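Local atomic coordinates of congerin-1 (Conger myriaster, PDB entry 1C1L), a protein that binds beta-galactosides as a homodimeric galectin of the conger eel, its physiological role being still unknown. Residues A[61-72]-A[108-116]; A[11-20]-A[116-124]. All coordinates share one frame; numbering follows the deposited sequence.

Interaction 1 (A[61-72]-A[108-116]); sequences MNSTLKGDNGWE and NLEFPNRYS. With GAL (beta-D-galactopyranose), chain B.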
# COMPACT_ATOMS: atom_id res chain seq x y z
N MET A 61 -6.86 -14.15 17.40
CA MET A 61 -5.65 -13.35 17.32
C MET A 61 -4.50 -14.14 17.92
O MET A 61 -4.65 -14.81 18.95
CB MET A 61 -5.82 -12.06 18.11
CG MET A 61 -6.87 -11.16 17.48
SD MET A 61 -7.14 -9.69 18.49
CE MET A 61 -8.35 -10.35 19.59
N ASN A 62 -3.35 -14.08 17.26
CA ASN A 62 -2.19 -14.78 17.74
C ASN A 62 -0.95 -14.16 17.10
O ASN A 62 -1.07 -13.20 16.32
CB ASN A 62 -2.31 -16.25 17.37
CG ASN A 62 -1.56 -17.16 18.33
OD1 ASN A 62 -0.74 -16.74 19.14
ND2 ASN A 62 -1.80 -18.46 18.25
N SER A 63 0.21 -14.71 17.40
CA SER A 63 1.49 -14.35 16.84
C SER A 63 2.30 -15.64 16.67
O SER A 63 1.91 -16.72 17.15
CB SER A 63 2.19 -13.38 17.79
OG SER A 63 2.49 -13.99 19.04
N THR A 64 3.42 -15.54 15.95
CA THR A 64 4.31 -16.66 15.77
C THR A 64 5.69 -16.13 15.40
O THR A 64 5.83 -15.13 14.69
CB THR A 64 3.81 -17.62 14.65
OG1 THR A 64 4.78 -18.66 14.64
CG2 THR A 64 3.62 -16.99 13.27
N LEU A 65 6.69 -16.80 15.93
CA LEU A 65 8.07 -16.55 15.56
C LEU A 65 8.56 -17.65 14.63
O LEU A 65 9.68 -17.59 14.12
CB LEU A 65 8.92 -16.50 16.82
CG LEU A 65 8.76 -15.28 17.73
CD1 LEU A 65 9.59 -15.47 18.99
CD2 LEU A 65 9.16 -14.02 16.97
N LYS A 66 7.76 -18.70 14.40
CA LYS A 66 8.23 -19.82 13.60
C LYS A 66 7.16 -20.28 12.61
O LYS A 66 6.87 -21.48 12.46
CB LYS A 66 8.59 -21.03 14.46
CG LYS A 66 9.72 -20.95 15.48
CD LYS A 66 10.35 -22.33 15.69
CE LYS A 66 9.42 -23.52 15.86
NZ LYS A 66 8.52 -23.40 16.99
N GLY A 67 6.49 -19.35 11.96
CA GLY A 67 5.47 -19.67 10.98
C GLY A 67 4.35 -20.54 11.55
O GLY A 67 3.93 -20.39 12.70
N ASP A 68 3.94 -21.52 10.79
CA ASP A 68 2.84 -22.39 11.18
C ASP A 68 3.18 -23.31 12.35
O ASP A 68 2.28 -23.91 12.94
CB ASP A 68 2.40 -23.19 9.97
CG ASP A 68 1.02 -23.80 10.13
OD1 ASP A 68 0.11 -23.12 10.60
OD2 ASP A 68 0.85 -24.98 9.81
N ASN A 69 4.45 -23.45 12.71
CA ASN A 69 4.77 -24.29 13.86
C ASN A 69 5.07 -23.49 15.11
O ASN A 69 5.59 -24.03 16.09
CB ASN A 69 5.95 -25.20 13.51
CG ASN A 69 5.45 -26.25 12.54
OD1 ASN A 69 4.48 -26.98 12.76
ND2 ASN A 69 5.99 -26.28 11.34
N GLY A 70 4.76 -22.20 15.16
CA GLY A 70 5.07 -21.43 16.35
C GLY A 70 3.88 -20.68 16.90
O GLY A 70 4.11 -19.75 17.67
N TRP A 71 2.64 -20.98 16.52
CA TRP A 71 1.48 -20.24 17.02
C TRP A 71 1.44 -20.33 18.53
O TRP A 71 1.63 -21.41 19.09
CB TRP A 71 0.19 -20.80 16.45
CG TRP A 71 0.09 -20.66 14.94
CD1 TRP A 71 0.06 -21.75 14.13
CD2 TRP A 71 0.03 -19.48 14.25
NE1 TRP A 71 -0.04 -21.27 12.91
CE2 TRP A 71 -0.07 -19.93 12.93
CE3 TRP A 71 0.01 -18.12 14.54
CZ2 TRP A 71 -0.15 -19.00 11.88
CZ3 TRP A 71 -0.07 -17.19 13.50
CH2 TRP A 71 -0.16 -17.63 12.18
N GLU A 72 1.21 -19.19 19.16
CA GLU A 72 1.27 -19.12 20.61
C GLU A 72 -0.12 -19.10 21.23
O GLU A 72 -1.03 -19.77 20.73
CB GLU A 72 2.09 -17.88 20.95
CG GLU A 72 3.50 -17.89 20.37
CD GLU A 72 4.43 -16.83 20.91
OE1 GLU A 72 4.14 -16.26 21.95
OE2 GLU A 72 5.47 -16.59 20.30
N ASN A 108 -13.47 -2.62 18.72
CA ASN A 108 -12.10 -2.23 18.92
C ASN A 108 -11.56 -3.34 19.79
O ASN A 108 -12.19 -3.73 20.79
CB ASN A 108 -12.00 -0.90 19.64
CG ASN A 108 -12.61 0.19 18.79
OD1 ASN A 108 -13.34 1.05 19.27
ND2 ASN A 108 -12.40 0.23 17.48
N LEU A 109 -10.44 -3.93 19.41
CA LEU A 109 -9.82 -5.01 20.16
C LEU A 109 -8.39 -4.61 20.50
O LEU A 109 -7.84 -3.69 19.89
CB LEU A 109 -9.81 -6.30 19.34
CG LEU A 109 -11.16 -6.85 18.89
CD1 LEU A 109 -11.01 -7.95 17.85
CD2 LEU A 109 -11.88 -7.36 20.11
N GLU A 110 -7.77 -5.22 21.50
CA GLU A 110 -6.38 -4.98 21.84
C GLU A 110 -5.73 -6.34 21.85
O GLU A 110 -6.40 -7.34 22.09
CB GLU A 110 -6.20 -4.41 23.21
CG GLU A 110 -6.68 -2.99 23.27
CD GLU A 110 -6.74 -2.38 24.66
OE1 GLU A 110 -6.36 -3.02 25.64
OE2 GLU A 110 -7.18 -1.24 24.76
N PHE A 111 -4.43 -6.35 21.61
CA PHE A 111 -3.68 -7.59 21.63
C PHE A 111 -2.28 -7.22 22.11
O PHE A 111 -1.83 -6.12 21.77
CB PHE A 111 -3.62 -8.18 20.21
CG PHE A 111 -2.93 -9.54 20.14
CD1 PHE A 111 -3.58 -10.69 20.61
CD2 PHE A 111 -1.66 -9.64 19.59
CE1 PHE A 111 -2.93 -11.93 20.54
CE2 PHE A 111 -1.02 -10.88 19.52
CZ PHE A 111 -1.66 -12.02 20.00
N PRO A 112 -1.54 -8.00 22.90
CA PRO A 112 -0.21 -7.63 23.34
C PRO A 112 0.77 -7.50 22.20
O PRO A 112 0.70 -8.21 21.19
CB PRO A 112 0.18 -8.69 24.35
CG PRO A 112 -0.70 -9.87 24.01
CD PRO A 112 -2.00 -9.22 23.56
N ASN A 113 1.71 -6.59 22.37
CA ASN A 113 2.83 -6.47 21.45
C ASN A 113 3.85 -7.38 22.12
O ASN A 113 4.71 -6.98 22.91
CB ASN A 113 3.33 -5.02 21.39
CG ASN A 113 4.49 -4.79 20.44
OD1 ASN A 113 5.18 -5.72 20.00
ND2 ASN A 113 4.78 -3.56 20.05
N ARG A 114 3.75 -8.66 21.81
CA ARG A 114 4.57 -9.69 22.42
C ARG A 114 6.07 -9.56 22.25
O ARG A 114 6.86 -9.88 23.15
CB ARG A 114 4.10 -11.04 21.89
CG ARG A 114 2.72 -11.35 22.44
CD ARG A 114 2.14 -12.62 21.86
NE ARG A 114 0.96 -13.04 22.59
CZ ARG A 114 0.15 -14.03 22.18
NH1 ARG A 114 0.34 -14.70 21.04
NH2 ARG A 114 -0.89 -14.33 22.94
N TYR A 115 6.50 -9.03 21.12
CA TYR A 115 7.91 -8.96 20.80
C TYR A 115 8.49 -7.54 20.91
O TYR A 115 9.59 -7.30 20.44
CB TYR A 115 8.12 -9.53 19.38
CG TYR A 115 7.40 -10.87 19.19
CD1 TYR A 115 7.56 -11.90 20.13
CD2 TYR A 115 6.55 -11.03 18.11
CE1 TYR A 115 6.84 -13.09 19.97
CE2 TYR A 115 5.83 -12.21 17.95
CZ TYR A 115 5.99 -13.23 18.89
OH TYR A 115 5.26 -14.38 18.77
N SER A 116 7.78 -6.61 21.55
CA SER A 116 8.25 -5.23 21.72
C SER A 116 8.77 -4.58 20.45
O SER A 116 9.85 -4.00 20.35
CB SER A 116 9.31 -5.22 22.82
OG SER A 116 8.71 -5.68 24.03
C1 GAL B . -4.42 -22.37 13.76
C2 GAL B . -4.56 -22.20 12.25
C3 GAL B . -3.59 -21.14 11.74
C4 GAL B . -3.73 -19.83 12.54
C5 GAL B . -3.65 -20.13 14.03
C6 GAL B . -3.89 -18.89 14.88
O2 GAL B . -4.27 -23.45 11.62
O3 GAL B . -3.85 -20.90 10.36
O4 GAL B . -4.98 -19.24 12.22
O5 GAL B . -4.64 -21.12 14.41
O6 GAL B . -3.76 -19.19 16.24
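Arg114 reaches across to Asn62 and Ser63 with a chain that is straight from CG to NE, and following it outward shows how the two segments are tied. Its CB lies against one face of the Tyr115 ring, near the rim. Arg114 CD comes beside Ser63 OG at 3.2 Å. At the tip, Arg114 NH1 divides its bonds, and the one to Ser63 OG is nearly straight (3.0 Å, N-H...O 172°). The other, from Arg114 NH1 to Asn62 OD1, is as long but more bent; both acceptors lie in the guanidinium plane. Arg114 NH2 turns to the carbonyl of Thr73, while Phe111 CZ sits 3.4 Å above the centre of the guanidinium face.

Two of these partners are held in turn. Asn62 OD1 also accepts from the backbone N of Ser63, and Asn62 ND2 donates to Glu72 O and gives a straight bond to galactose O6 (2.9 Å, 171°). Ser63 OG donates to Tyr115 OH, which donates to Glu72 OE2 (2.7 Å), arriving from above the carboxylate plane. Leu65 CD2 lies over the Tyr115 face opposite Arg114 CB, 3.8 Å from the ring centroid, a CH-pi contact. Further back, the Phe111 ring is swung toward Met61 by CG standing anti to the backbone N (chi1 -176°), and Phe111 CD1 meets Met61 CB at 3.6 Å.

Beneath galactose C5 lies the Trp71 ring, the stacking platform of galectin sugar sites; its NE1 is anchored by Asp68 OD1, and His45, Glu74, Arg30 and Arg49 complete the grip. Arg114 is thus a second-shell residue: together with Ser63 N and Glu72 O it is placed to hold the Asn62 amide with ND2 toward O6, and its charge may polarise that amide.

Interaction 2 (A[11-20]-A[116-124]); sequences DFTVGKFLTV and SKEFLPFLS
Phe12 and Phe119 both carry CG anti to the backbone N (chi1 -175° and 173°), which lays the Phe12 ring alongside Leu120 and brings the Phe119 ring to Thr13 and Asp11. Phe12 CE2 meets Leu120 CD1 at 3.9 Å, the two side chains pointing the same way. Thr13 CG2 approaches the edge of the Phe119 ring, 3.6 Å from Phe119 CD1, and Asp11 CA lies at that edge too.

The backbones join in a single bridge between Thr13 and Phe119. Leu120 N donates to Phe12 O (3.2 Å, 155°); Val14 N makes a weak bond to Glu118 O. One water lies between Phe12 N and Leu120 O, close to both, and another spans Val14 N and Glu118 O. Deeper in, Val20 CG1 packs on Leu123 CD2 at 3.9 Å, joining the two sheets of the sandwich.

At the dimer interface Asp11 OD1 accepts from Gly4 N of the second subunit, and Phe122 and Leu123 pair with a parallel strand of that subunit. The chemistry implies a seam held by one good backbone bond and a weak one, two waters and apolar contacts, leading from solvent-facing Val14 and Glu118 into the core.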
# COMPACT_ATOMS: atom_id res chain seq x y z
N ASP A 11 6.16 3.87 6.65
CA ASP A 11 6.86 3.30 7.79
C ASP A 11 5.82 3.12 8.86
O ASP A 11 5.38 4.07 9.51
CB ASP A 11 7.93 4.22 8.36
CG ASP A 11 9.10 4.49 7.45
OD1 ASP A 11 9.50 3.61 6.71
OD2 ASP A 11 9.61 5.60 7.48
N PHE A 12 5.38 1.89 9.06
CA PHE A 12 4.37 1.61 10.06
C PHE A 12 5.10 1.50 11.39
O PHE A 12 5.58 0.44 11.79
CB PHE A 12 3.63 0.31 9.68
CG PHE A 12 2.47 -0.02 10.61
CD1 PHE A 12 1.76 0.99 11.24
CD2 PHE A 12 2.14 -1.36 10.85
CE1 PHE A 12 0.71 0.69 12.10
CE2 PHE A 12 1.08 -1.66 11.71
CZ PHE A 12 0.37 -0.64 12.34
N THR A 13 5.27 2.66 12.02
CA THR A 13 5.96 2.75 13.31
C THR A 13 4.94 3.02 14.39
O THR A 13 3.76 3.27 14.08
CB THR A 13 7.01 3.89 13.28
OG1 THR A 13 6.33 5.09 12.90
CG2 THR A 13 8.14 3.60 12.31
N VAL A 14 5.36 3.03 15.66
CA VAL A 14 4.47 3.39 16.75
C VAL A 14 3.83 4.75 16.50
O VAL A 14 4.49 5.71 16.09
CB VAL A 14 5.30 3.39 18.06
CG1 VAL A 14 4.55 4.12 19.17
CG2 VAL A 14 5.59 1.96 18.47
N GLY A 15 2.51 4.79 16.67
CA GLY A 15 1.74 6.01 16.53
C GLY A 15 1.11 6.19 15.15
O GLY A 15 0.28 7.08 15.00
N LYS A 16 1.47 5.42 14.12
CA LYS A 16 0.89 5.53 12.79
C LYS A 16 -0.36 4.65 12.74
O LYS A 16 -0.46 3.69 13.52
CB LYS A 16 1.87 5.06 11.73
CG LYS A 16 3.21 5.76 11.71
CD LYS A 16 3.04 7.21 11.30
CE LYS A 16 4.37 7.90 11.32
NZ LYS A 16 4.24 9.29 10.93
N PHE A 17 -1.28 4.92 11.84
CA PHE A 17 -2.51 4.16 11.69
C PHE A 17 -2.47 3.55 10.32
O PHE A 17 -2.45 4.25 9.31
CB PHE A 17 -3.73 5.07 11.81
CG PHE A 17 -3.86 5.57 13.23
CD1 PHE A 17 -3.08 6.64 13.66
CD2 PHE A 17 -4.71 4.92 14.13
CE1 PHE A 17 -3.14 7.06 14.99
CE2 PHE A 17 -4.76 5.34 15.45
CZ PHE A 17 -3.98 6.41 15.88
N LEU A 18 -2.42 2.23 10.27
CA LEU A 18 -2.44 1.48 9.03
C LEU A 18 -3.85 0.96 8.78
O LEU A 18 -4.40 0.25 9.62
CB LEU A 18 -1.47 0.31 9.12
CG LEU A 18 -1.41 -0.66 7.95
CD1 LEU A 18 -0.77 0.04 6.77
CD2 LEU A 18 -0.61 -1.89 8.32
N THR A 19 -4.52 1.33 7.70
CA THR A 19 -5.83 0.80 7.38
C THR A 19 -5.68 -0.17 6.23
O THR A 19 -4.99 0.16 5.25
CB THR A 19 -6.80 1.93 6.99
OG1 THR A 19 -6.92 2.74 8.15
CG2 THR A 19 -8.18 1.46 6.55
N VAL A 20 -6.26 -1.36 6.34
CA VAL A 20 -6.30 -2.29 5.23
C VAL A 20 -7.77 -2.37 4.83
O VAL A 20 -8.68 -2.34 5.68
CB VAL A 20 -5.76 -3.68 5.66
CG1 VAL A 20 -4.26 -3.57 5.90
CG2 VAL A 20 -6.43 -4.19 6.93
N SER A 116 7.78 -6.61 21.55
CA SER A 116 8.25 -5.23 21.72
C SER A 116 8.77 -4.58 20.45
O SER A 116 9.85 -4.00 20.35
CB SER A 116 9.31 -5.22 22.82
OG SER A 116 8.71 -5.68 24.03
N LYS A 117 7.93 -4.65 19.43
CA LYS A 117 8.24 -4.10 18.13
C LYS A 117 7.87 -2.64 18.07
O LYS A 117 6.88 -2.21 18.65
CB LYS A 117 7.49 -4.84 17.04
CG LYS A 117 7.92 -6.29 16.92
CD LYS A 117 9.41 -6.31 16.62
CE LYS A 117 9.77 -7.68 16.13
NZ LYS A 117 11.14 -7.62 15.67
N GLU A 118 8.73 -1.86 17.41
CA GLU A 118 8.47 -0.45 17.20
C GLU A 118 8.38 -0.08 15.73
O GLU A 118 8.13 1.08 15.39
CB GLU A 118 9.58 0.36 17.85
CG GLU A 118 9.38 0.31 19.35
CD GLU A 118 10.44 1.02 20.17
OE1 GLU A 118 11.63 0.75 19.98
OE2 GLU A 118 10.05 1.83 20.99
N PHE A 119 8.58 -1.06 14.85
CA PHE A 119 8.51 -0.88 13.41
C PHE A 119 8.10 -2.25 12.84
O PHE A 119 8.63 -3.27 13.31
CB PHE A 119 9.88 -0.45 12.87
CG PHE A 119 9.90 -0.41 11.35
CD1 PHE A 119 9.09 0.50 10.67
CD2 PHE A 119 10.67 -1.34 10.64
CE1 PHE A 119 9.03 0.47 9.28
CE2 PHE A 119 10.60 -1.36 9.25
CZ PHE A 119 9.79 -0.46 8.57
N LEU A 120 7.18 -2.30 11.88
CA LEU A 120 6.75 -3.55 11.27
C LEU A 120 6.85 -3.44 9.76
O LEU A 120 6.09 -2.67 9.16
CB LEU A 120 5.30 -3.88 11.62
CG LEU A 120 5.00 -4.13 13.09
CD1 LEU A 120 3.51 -4.23 13.28
CD2 LEU A 120 5.65 -5.42 13.56
N PRO A 121 7.78 -4.13 9.09
CA PRO A 121 8.05 -4.00 7.66
C PRO A 121 7.16 -4.79 6.71
O PRO A 121 7.23 -4.60 5.49
CB PRO A 121 9.49 -4.39 7.54
CG PRO A 121 9.57 -5.53 8.53
CD PRO A 121 8.82 -4.95 9.72
N PHE A 122 6.35 -5.71 7.22
CA PHE A 122 5.63 -6.63 6.37
C PHE A 122 4.14 -6.72 6.67
O PHE A 122 3.71 -6.76 7.84
CB PHE A 122 6.30 -8.00 6.52
CG PHE A 122 5.64 -9.14 5.78
CD1 PHE A 122 6.01 -9.41 4.47
CD2 PHE A 122 4.65 -9.91 6.41
CE1 PHE A 122 5.40 -10.46 3.78
CE2 PHE A 122 4.04 -10.95 5.71
CZ PHE A 122 4.41 -11.22 4.40
N LEU A 123 3.38 -6.79 5.58
CA LEU A 123 1.93 -6.93 5.65
C LEU A 123 1.45 -7.95 4.63
O LEU A 123 1.88 -7.93 3.46
CB LEU A 123 1.25 -5.58 5.36
CG LEU A 123 -0.28 -5.54 5.11
CD1 LEU A 123 -1.02 -5.87 6.38
CD2 LEU A 123 -0.68 -4.19 4.58
N SER A 124 0.56 -8.86 5.04
CA SER A 124 -0.10 -9.74 4.10
C SER A 124 -1.53 -9.98 4.54
O SER A 124 -1.87 -9.92 5.73
CB SER A 124 0.64 -11.10 4.01
OG SER A 124 0.62 -11.95 5.16
O HOH W 1 6.37 -0.27 7.67
O HOH W 2 8.33 3.48 16.90

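Interactions 1 and 2 have centres about 14 Å apart and meet in the sequence at Ser116, where the 108-116 segment runs on into 116-124. Both segments of interaction 1 fall between the two that interaction 2 joins, sharing Ser116 with the later one. Both contacts bridge the two antiparallel sheets of the galectin sandwich: strands 18-24 and 108-112 belong to one sheet, strands 55-64 and 122-127 to the other. Strand 108-112 is an outermost strand of its sheet, as 122-127 is of its own within the chain. The stretch from 108 to 124 therefore crosses from one sheet to the other, connecting the galactose site at interaction 1 with the subunit interface at interaction 2.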